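Long-range contacts in N-acetylmuramoyl-L-alanine amidase XlyA (Bacillus subtilis, PDB 3RDR), which hydrolyses the bond between N-acetylmuramoyl residues and L-amino acids in cell-wall glycopeptides, here represented by its zinc-bound amidase catalytic domain: residues I29-T34 with I95-N100; G40-A45 with T62-E67; S58-V63 with Q70-N75. All blocks are in the same frame, centred on the assembly; numbering follows the deposited sequence.

Contact 1 (I29-T34 with I95-N100); sequences ITVHNT and IEICEN. With ZN (zinc ion), chain B.
H32 and E96 face each other as a parallel beta-bridge pair, on the side of the sheet that carries the zinc ion. The imidazole and carboxylate planes are only 30° apart, but H32 ND1 and E96 OE2 stay 4.2 Å apart, and the carboxylate instead packs on the stem of the histidine, E96 OE1 being 3.2 Å from H32 CB. A bend at chi2 (-81°) folds the E96 chain back across the neighbouring strand, bringing its carboxylate beside the backbone where the strand ends at N33 and T34. There E96 OE2 accepts a hydrogen bond from a water, 2.7 Å away, that also donates to N33 O.

On the opposite face, I29 CG2 meets I95 CD1 at 3.4 Å, a tight carbon contact, and the V31 and I97 side chains cross at a slant. N33 lies alongside I97, and its ND2 turns back to H32 O; that oxygen also accepts from I97 N, the two donors arriving from opposite faces of the carbonyl plane. Helix 105-122 covers this apolar side.

H32 ND1 binds the zinc ion at 2.2 Å, with H133 and C141 completing the protein ligands. The chemistry thus divides by face: aliphatic packing beside I95 and I97, and on the H32/E96 face a metal ligand whose ring is held by zinc at ND1 and by H80 at NE2, which probably fixes its rotation.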
loop_
_atom_site.group_PDB
_atom_site.type_symbol
_atom_site.label_atom_id
_atom_site.label_comp_id
_atom_site.label_asym_id
_atom_site.label_seq_id
_atom_site.Cartn_x
_atom_site.Cartn_y
_atom_site.Cartn_z
ATOM N N ILE A 29 5.743 1.277 -7.314
ATOM C CA ILE A 29 4.714 0.689 -6.471
ATOM C C ILE A 29 5.470 0.177 -5.247
ATOM O O ILE A 29 6.353 -0.678 -5.360
ATOM C CB ILE A 29 3.995 -0.465 -7.188
ATOM C CG1 ILE A 29 3.191 0.094 -8.365
ATOM C CG2 ILE A 29 3.068 -1.195 -6.221
ATOM C CD1 ILE A 29 2.544 -0.971 -9.244
ATOM N N THR A 30 5.141 0.732 -4.084
ATOM C CA THR A 30 5.796 0.376 -2.832
ATOM C C THR A 30 4.922 -0.528 -1.957
ATOM O O THR A 30 3.790 -0.183 -1.623
ATOM C CB THR A 30 6.174 1.651 -2.054
ATOM O OG1 THR A 30 7.004 2.478 -2.884
ATOM C CG2 THR A 30 6.939 1.307 -0.779
ATOM N N VAL A 31 5.465 -1.681 -1.575
ATOM C CA VAL A 31 4.729 -2.657 -0.764
ATOM C C VAL A 31 5.071 -2.630 0.720
ATOM O O VAL A 31 6.240 -2.565 1.095
ATOM C CB VAL A 31 4.977 -4.089 -1.293
ATOM C CG1 VAL A 31 4.166 -5.101 -0.486
ATOM C CG2 VAL A 31 4.616 -4.157 -2.768
ATOM N N HIS A 32 4.033 -2.692 1.555
ATOM C CA HIS A 32 4.174 -2.681 3.010
ATOM C C HIS A 32 3.392 -3.849 3.625
ATOM O O HIS A 32 2.598 -4.505 2.954
ATOM C CB HIS A 32 3.569 -1.404 3.621
ATOM C CG HIS A 32 4.083 -0.121 3.043
ATOM N ND1 HIS A 32 5.009 0.668 3.691
ATOM C CD2 HIS A 32 3.739 0.554 1.920
ATOM C CE1 HIS A 32 5.211 1.773 2.998
ATOM N NE2 HIS A 32 4.451 1.729 1.918
ATOM N N ASN A 33 3.621 -4.073 4.914
ATOM C CA ASN A 33 2.910 -5.080 5.703
ATOM C C ASN A 33 2.547 -4.271 6.947
ATOM O O ASN A 33 3.411 -3.613 7.518
ATOM C CB ASN A 33 3.818 -6.259 6.083
ATOM C CG ASN A 33 3.914 -7.316 4.982
ATOM O OD1 ASN A 33 4.689 -8.267 5.091
ATOM N ND2 ASN A 33 3.122 -7.159 3.925
ATOM N N THR A 34 1.284 -4.308 7.359
ATOM C CA THR A 34 0.830 -3.527 8.511
ATOM C C THR A 34 1.483 -3.846 9.858
ATOM O O THR A 34 1.527 -2.983 10.741
ATOM C CB THR A 34 -0.690 -3.660 8.708
ATOM O OG1 THR A 34 -1.005 -5.018 9.041
ATOM C CG2 THR A 34 -1.439 -3.266 7.436
ATOM N N ILE A 95 1.054 0.457 -1.023
ATOM C CA ILE A 95 0.118 -0.632 -0.749
ATOM C C ILE A 95 0.428 -1.323 0.578
ATOM O O ILE A 95 1.571 -1.706 0.843
ATOM C CB ILE A 95 0.148 -1.730 -1.857
ATOM C CG1 ILE A 95 -0.282 -1.148 -3.207
ATOM C CG2 ILE A 95 -0.812 -2.863 -1.496
ATOM C CD1 ILE A 95 0.777 -0.323 -3.879
ATOM N N GLU A 96 -0.593 -1.480 1.413
ATOM C CA GLU A 96 -0.422 -2.156 2.693
ATOM C C GLU A 96 -1.138 -3.497 2.636
ATOM O O GLU A 96 -2.253 -3.588 2.116
ATOM C CB GLU A 96 -1.002 -1.316 3.839
ATOM C CG GLU A 96 -0.062 -0.247 4.383
ATOM C CD GLU A 96 0.957 -0.798 5.379
ATOM O OE1 GLU A 96 1.095 -2.036 5.482
ATOM O OE2 GLU A 96 1.630 0.013 6.055
ATOM N N ILE A 97 -0.495 -4.535 3.158
ATOM C CA ILE A 97 -1.089 -5.867 3.194
ATOM C C ILE A 97 -1.335 -6.200 4.661
ATOM O O ILE A 97 -0.418 -6.155 5.476
ATOM C CB ILE A 97 -0.154 -6.925 2.566
ATOM C CG1 ILE A 97 0.111 -6.575 1.099
ATOM C CG2 ILE A 97 -0.805 -8.312 2.640
ATOM C CD1 ILE A 97 1.035 -7.552 0.387
ATOM N N CYS A 98 -2.582 -6.523 4.992
ATOM C CA CYS A 98 -2.967 -6.828 6.368
ATOM C C CYS A 98 -2.470 -8.173 6.905
ATOM O O CYS A 98 -2.190 -9.102 6.144
ATOM C CB CYS A 98 -4.492 -6.761 6.504
ATOM S SG CYS A 98 -5.216 -5.117 6.174
ATOM N N GLU A 99 -2.374 -8.251 8.231
ATOM C CA GLU A 99 -1.926 -9.449 8.930
ATOM C C GLU A 99 -2.932 -9.835 10.019
ATOM O O GLU A 99 -2.598 -10.597 10.927
ATOM C CB GLU A 99 -0.567 -9.197 9.594
ATOM C CG GLU A 99 0.579 -8.854 8.641
ATOM C CD GLU A 99 1.890 -8.626 9.377
ATOM O OE1 GLU A 99 2.221 -9.444 10.259
ATOM O OE2 GLU A 99 2.594 -7.637 9.076
ATOM N N ASN A 100 -4.153 -9.305 9.943
ATOM C CA ASN A 100 -5.157 -9.600 10.965
ATOM C C ASN A 100 -5.392 -11.097 11.196
ATOM O O ASN A 100 -5.468 -11.882 10.253
ATOM C CB ASN A 100 -6.479 -8.884 10.645
ATOM C CG ASN A 100 -6.994 -9.174 9.245
ATOM O OD1 ASN A 100 -6.295 -8.962 8.249
ATOM N ND2 ASN A 100 -8.231 -9.647 9.159
HETATM ZN ZN ZN B . 6.288 0.091 5.420
HETATM O O HOH W 1 3.403 -0.836 7.851
HETATM O O HOH W 2 -3.409 -5.845 9.825
#

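Contact 2 (G40-A45 with T62-E67); sequences GADAAA and TVDDTE
A43 and D64 make the direct polar link between the start of helix 43-50 and the turn after strand 61-63. The amide A43 N donates to D64 OD2 at 3.0 Å with an N-H...O angle of 159°, reaching the anti side of the carboxylate and 17° out of its plane. The other oxygen serves its own turn: D64 OD1 accepts from T66 N on the anti side, an Asx turn, and from E67 N at 2.7 Å on the syn side, an Asx motif. With chi1 at 63°, D64 CG sits between its backbone N and carbonyl carbon, which holds the carboxylate over the turn it closes.

A second carboxylate caps the helix from the residue before it. D42 is the N-cap, its OD2 taking A45 N at 2.9 Å nearly along the C-O direction. Water extends the polar set: one molecule accepts from A44 N and donates to D64 OD2, 2.6 Å away, and to E67 OE2.

Van der Waals packing is modest. The methyl A43 CB points at the strand and lies against two oxygens, D64 OD2 at 3.2 Å and T62 O at 3.6 Å, while T62 CG2 touches A43 CA; Y69 of the adjoining strand 68-70 also packs against A43.

D42 OD1 and D64 OD2 stand 4.4 Å apart, with like charge. Their closeness is probably eased by the amide donors at the first turn of the helix, whose N-terminal end would favour negative charge. The result is a helix start held by two aspartates, one from the N-cap position and one from across the contact.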
loop_
_atom_site.group_PDB
_atom_site.type_symbol
_atom_site.label_atom_id
_atom_site.label_comp_id
_atom_site.label_asym_id
_atom_site.label_seq_id
_atom_site.Cartn_x
_atom_site.Cartn_y
_atom_site.Cartn_z
ATOM N N GLY A 40 -9.436 -8.307 13.567
ATOM C CA GLY A 40 -10.190 -7.133 13.165
ATOM C C GLY A 40 -9.396 -6.030 12.483
ATOM O O GLY A 40 -9.986 -5.068 12.001
ATOM N N ALA A 41 -8.072 -6.149 12.437
ATOM C CA ALA A 41 -7.250 -5.124 11.794
ATOM C C ALA A 41 -7.219 -5.347 10.282
ATOM O O ALA A 41 -6.161 -5.613 9.702
ATOM C CB ALA A 41 -5.835 -5.153 12.363
ATOM N N ASP A 42 -8.385 -5.226 9.651
ATOM C CA ASP A 42 -8.509 -5.441 8.217
ATOM C C ASP A 42 -8.510 -4.143 7.409
ATOM O O ASP A 42 -8.254 -3.069 7.952
ATOM C CB ASP A 42 -9.772 -6.260 7.927
ATOM C CG ASP A 42 -11.046 -5.542 8.330
ATOM O OD1 ASP A 42 -12.100 -6.204 8.387
ATOM O OD2 ASP A 42 -11.002 -4.319 8.582
ATOM N N ALA A 43 -8.798 -4.250 6.114
ATOM C CA ALA A 43 -8.793 -3.092 5.218
ATOM C C ALA A 43 -9.791 -2.007 5.605
ATOM O O ALA A 43 -9.458 -0.827 5.604
ATOM C CB ALA A 43 -9.039 -3.545 3.772
ATOM N N ALA A 44 -11.016 -2.406 5.929
ATOM C CA ALA A 44 -12.037 -1.446 6.326
ATOM C C ALA A 44 -11.610 -0.721 7.600
ATOM O O ALA A 44 -11.815 0.489 7.732
ATOM C CB ALA A 44 -13.381 -2.155 6.543
ATOM N N ALA A 45 -11.013 -1.452 8.537
ATOM C CA ALA A 45 -10.570 -0.840 9.788
ATOM C C ALA A 45 -9.490 0.205 9.522
ATOM O O ALA A 45 -9.499 1.281 10.125
ATOM C CB ALA A 45 -10.051 -1.910 10.759
ATOM N N THR A 62 -5.116 -0.598 0.922
ATOM C CA THR A 62 -4.935 -1.541 2.018
ATOM C C THR A 62 -5.624 -2.806 1.513
ATOM O O THR A 62 -6.773 -2.763 1.063
ATOM C CB THR A 62 -5.583 -1.083 3.328
ATOM O OG1 THR A 62 -4.967 0.136 3.765
ATOM C CG2 THR A 62 -5.375 -2.154 4.410
ATOM N N VAL A 63 -4.910 -3.923 1.571
ATOM C CA VAL A 63 -5.415 -5.197 1.077
ATOM C C VAL A 63 -5.531 -6.270 2.158
ATOM O O VAL A 63 -4.574 -6.509 2.889
ATOM C CB VAL A 63 -4.466 -5.761 -0.028
ATOM C CG1 VAL A 63 -5.054 -7.038 -0.639
ATOM C CG2 VAL A 63 -4.212 -4.713 -1.102
ATOM N N ASP A 64 -6.700 -6.898 2.281
ATOM C CA ASP A 64 -6.847 -8.005 3.226
ATOM C C ASP A 64 -7.294 -9.217 2.411
ATOM O O ASP A 64 -7.305 -9.153 1.178
ATOM C CB ASP A 64 -7.817 -7.696 4.387
ATOM C CG ASP A 64 -9.239 -7.435 3.938
ATOM O OD1 ASP A 64 -9.717 -8.120 3.017
ATOM O OD2 ASP A 64 -9.892 -6.553 4.540
ATOM N N ASP A 65 -7.644 -10.318 3.070
ATOM C CA ASP A 65 -8.033 -11.529 2.347
ATOM C C ASP A 65 -9.396 -11.475 1.673
ATOM O O ASP A 65 -9.745 -12.362 0.891
ATOM C CB ASP A 65 -7.967 -12.745 3.282
ATOM C CG ASP A 65 -9.033 -12.725 4.371
ATOM O OD1 ASP A 65 -9.686 -11.681 4.586
ATOM O OD2 ASP A 65 -9.207 -13.771 5.032
ATOM N N THR A 66 -10.157 -10.426 1.953
ATOM C CA THR A 66 -11.488 -10.300 1.384
ATOM C C THR A 66 -11.639 -9.171 0.372
ATOM O O THR A 66 -12.188 -9.370 -0.710
ATOM C CB THR A 66 -12.530 -10.093 2.501
ATOM O OG1 THR A 66 -12.417 -11.155 3.457
ATOM C CG2 THR A 66 -13.938 -10.087 1.929
ATOM N N GLU A 67 -11.152 -7.984 0.719
ATOM C CA GLU A 67 -11.291 -6.844 -0.177
ATOM C C GLU A 67 -10.134 -5.861 -0.127
ATOM O O GLU A 67 -9.157 -6.064 0.589
ATOM C CB GLU A 67 -12.591 -6.116 0.143
ATOM C CG GLU A 67 -12.769 -5.857 1.623
ATOM C CD GLU A 67 -14.165 -5.400 1.958
ATOM O OE1 GLU A 67 -15.091 -5.720 1.181
ATOM O OE2 GLU A 67 -14.341 -4.737 3.002
HETATM O O HOH W 3 -11.951 -4.998 4.847
#

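Contact 3 (S58-V63 with Q70-N75)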
loop_
_atom_site.group_PDB
_atom_site.type_symbol
_atom_site.label_atom_id
_atom_site.label_comp_id
_atom_site.label_asym_id
_atom_site.label_seq_id
_atom_site.Cartn_x
_atom_site.Cartn_y
_atom_site.Cartn_z
ATOM N N SER A 58 0.018 7.924 5.472
ATOM C CA SER A 58 -1.023 7.573 4.512
ATOM C C SER A 58 -0.461 6.849 3.301
ATOM O O SER A 58 0.686 7.065 2.909
ATOM C CB SER A 58 -1.771 8.828 4.044
ATOM O OG SER A 58 -0.921 9.668 3.282
ATOM N N TRP A 59 -1.281 5.981 2.724
ATOM C CA TRP A 59 -0.910 5.219 1.543
ATOM C C TRP A 59 -2.173 5.063 0.702
ATOM O O TRP A 59 -3.265 5.437 1.141
ATOM C CB TRP A 59 -0.316 3.861 1.941
ATOM C CG TRP A 59 -1.179 3.087 2.861
ATOM C CD1 TRP A 59 -2.116 2.157 2.520
ATOM C CD2 TRP A 59 -1.218 3.194 4.291
ATOM N NE1 TRP A 59 -2.734 1.677 3.648
ATOM C CE2 TRP A 59 -2.204 2.296 4.748
ATOM C CE3 TRP A 59 -0.513 3.961 5.228
ATOM C CZ2 TRP A 59 -2.506 2.140 6.107
ATOM C CZ3 TRP A 59 -0.813 3.806 6.582
ATOM C CH2 TRP A 59 -1.803 2.901 7.005
ATOM N N HIS A 60 -2.034 4.499 -0.492
ATOM C CA HIS A 60 -3.163 4.380 -1.409
ATOM C C HIS A 60 -4.121 3.203 -1.257
ATOM O O HIS A 60 -5.338 3.385 -1.329
ATOM C CB HIS A 60 -2.619 4.424 -2.841
ATOM C CG HIS A 60 -1.684 5.567 -3.080
ATOM N ND1 HIS A 60 -2.104 6.785 -3.574
ATOM C CD2 HIS A 60 -0.363 5.706 -2.813
ATOM C CE1 HIS A 60 -1.083 7.625 -3.596
ATOM N NE2 HIS A 60 -0.016 6.996 -3.139
ATOM N N PHE A 61 -3.580 2.006 -1.044
ATOM C CA PHE A 61 -4.405 0.803 -0.929
ATOM C C PHE A 61 -4.078 -0.089 0.269
ATOM O O PHE A 61 -2.908 -0.317 0.589
ATOM C CB PHE A 61 -4.234 -0.075 -2.175
ATOM C CG PHE A 61 -4.750 0.528 -3.453
ATOM C CD1 PHE A 61 -6.111 0.551 -3.732
ATOM C CD2 PHE A 61 -3.862 0.995 -4.418
ATOM C CE1 PHE A 61 -6.581 1.021 -4.957
ATOM C CE2 PHE A 61 -4.323 1.467 -5.647
ATOM C CZ PHE A 61 -5.687 1.478 -5.915
ATOM N N THR A 62 -5.116 -0.598 0.922
ATOM C CA THR A 62 -4.935 -1.541 2.018
ATOM C C THR A 62 -5.624 -2.806 1.513
ATOM O O THR A 62 -6.773 -2.763 1.063
ATOM C CB THR A 62 -5.583 -1.083 3.328
ATOM O OG1 THR A 62 -4.967 0.136 3.765
ATOM C CG2 THR A 62 -5.375 -2.154 4.410
ATOM N N VAL A 63 -4.910 -3.923 1.571
ATOM C CA VAL A 63 -5.415 -5.197 1.077
ATOM C C VAL A 63 -5.531 -6.270 2.158
ATOM O O VAL A 63 -4.574 -6.509 2.889
ATOM C CB VAL A 63 -4.466 -5.761 -0.028
ATOM C CG1 VAL A 63 -5.054 -7.038 -0.639
ATOM C CG2 VAL A 63 -4.212 -4.713 -1.102
ATOM N N GLN A 70 -9.303 1.874 -0.962
ATOM C CA GLN A 70 -8.427 2.913 -1.506
ATOM C C GLN A 70 -8.668 4.177 -0.684
ATOM O O GLN A 70 -9.797 4.647 -0.565
ATOM C CB GLN A 70 -8.746 3.177 -2.978
ATOM C CG GLN A 70 -7.684 3.988 -3.704
ATOM C CD GLN A 70 -8.109 4.372 -5.110
ATOM O OE1 GLN A 70 -8.862 3.650 -5.757
ATOM N NE2 GLN A 70 -7.619 5.503 -5.593
ATOM N N HIS A 71 -7.593 4.725 -0.130
ATOM C CA HIS A 71 -7.673 5.897 0.727
ATOM C C HIS A 71 -7.273 7.195 0.042
ATOM O O HIS A 71 -7.543 8.281 0.551
ATOM C CB HIS A 71 -6.767 5.677 1.939
ATOM C CG HIS A 71 -6.808 4.281 2.475
ATOM N ND1 HIS A 71 -7.878 3.788 3.190
ATOM C CD2 HIS A 71 -5.918 3.264 2.377
ATOM C CE1 HIS A 71 -7.646 2.527 3.512
ATOM N NE2 HIS A 71 -6.464 2.185 3.030
ATOM N N LEU A 72 -6.629 7.077 -1.113
ATOM C CA LEU A 72 -6.145 8.236 -1.850
ATOM C C LEU A 72 -6.285 8.024 -3.352
ATOM O O LEU A 72 -6.221 6.889 -3.836
ATOM C CB LEU A 72 -4.659 8.443 -1.540
ATOM C CG LEU A 72 -4.060 9.432 -0.535
ATOM C CD1 LEU A 72 -5.034 9.836 0.545
ATOM C CD2 LEU A 72 -2.810 8.792 0.046
ATOM N N PRO A 73 -6.493 9.113 -4.112
ATOM C CA PRO A 73 -6.617 8.976 -5.565
ATOM C C PRO A 73 -5.201 8.724 -6.080
ATOM O O PRO A 73 -4.235 9.192 -5.475
ATOM C CB PRO A 73 -7.175 10.335 -5.995
ATOM C CG PRO A 73 -6.609 11.273 -4.972
ATOM C CD PRO A 73 -6.805 10.491 -3.686
ATOM N N LEU A 74 -5.067 7.995 -7.183
ATOM C CA LEU A 74 -3.741 7.688 -7.707
ATOM C C LEU A 74 -2.960 8.852 -8.321
ATOM O O LEU A 74 -1.817 8.673 -8.745
ATOM C CB LEU A 74 -3.833 6.526 -8.702
ATOM C CG LEU A 74 -4.488 5.266 -8.118
ATOM C CD1 LEU A 74 -4.271 4.099 -9.067
ATOM C CD2 LEU A 74 -3.893 4.948 -6.747
ATOM N N ASN A 75 -3.559 10.039 -8.372
ATOM C CA ASN A 75 -2.853 11.202 -8.907
ATOM C C ASN A 75 -2.317 12.086 -7.780
ATOM O O ASN A 75 -1.880 13.211 -8.016
ATOM C CB ASN A 75 -3.753 12.025 -9.845
ATOM C CG ASN A 75 -5.109 12.350 -9.239
ATOM O OD1 ASN A 75 -5.207 12.856 -8.124
ATOM N ND2 ASN A 75 -6.165 12.070 -9.989
#
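Strand 61-63 pairs antiparallel with the end of strand 68-70, F61 and Q70 forming a non-hydrogen-bonded pair, and just beyond it H71 N donates to H60 O at 2.9 Å while Q70 CA makes a CA-H...O contact with the same oxygen.

The polar centre is T62 OG1, gripped between two rings. W59 NE1 donates to T62 OG1 at 2.7 Å, almost in the indole plane, and H71 NE2 is hydrogen-bonded to the same T62 OG1 at 2.6 Å, at the edge of the imidazole. The two side chains run side by side to this hydroxyl, and the edge of H71 is turned to the face of the five-membered ring of W59 in an offset edge-to-face pair, with planes at 82°.

Beside the F61 ring runs the extended side chain of Q70, whose CG (chi1 -166°, opposite the backbone N) comes 3.4 Å from F61 CE1. At the end of this extended chain Q70 NE2 donates to L72 O, 2.6 Å away and in the amide plane, tying the loop to the strand end, while OE1 bonds to Q9. L74 CD2 reaches F61 CE2 at 3.7 Å. L72 CD2 lies over one face of the H60 ring, offset toward its rim, and L72 CB approaches H60 ND1 at 3.7 Å; that buried nitrogen has no hydrogen-bonding partner in the model.

F61 continues onto L115 and L119 of helix 105-122, whereas W59 and H71 pack against L50 of helix 43-50, placing this hairpin's end between helices on the two faces of the sheet, with strand 92-97 alongside.

All three contacts reach the same mixed sheet of the amidase domain. Contact 1 joins strands 28-33 and 92-97, and strand 61-63, used by both contact 2 and contact 3, lies next to 92-97. The centres of contacts 1 and 2 are about 10 Å apart, those of contacts 2 and 3 about 13 Å. Along the chain, both other contacts fall between the two strands of contact 1, and contacts 2 and 3 share T62 and V63. E96 ties the set together through probable backbone hydrogen bonds to F61 and V63. In this T7 lysozyme fold the strand carrying a zinc ligand lies inside the sheet, with 92-97 and then 61-63 linking it to helix 43-50 and the 70-75 loop.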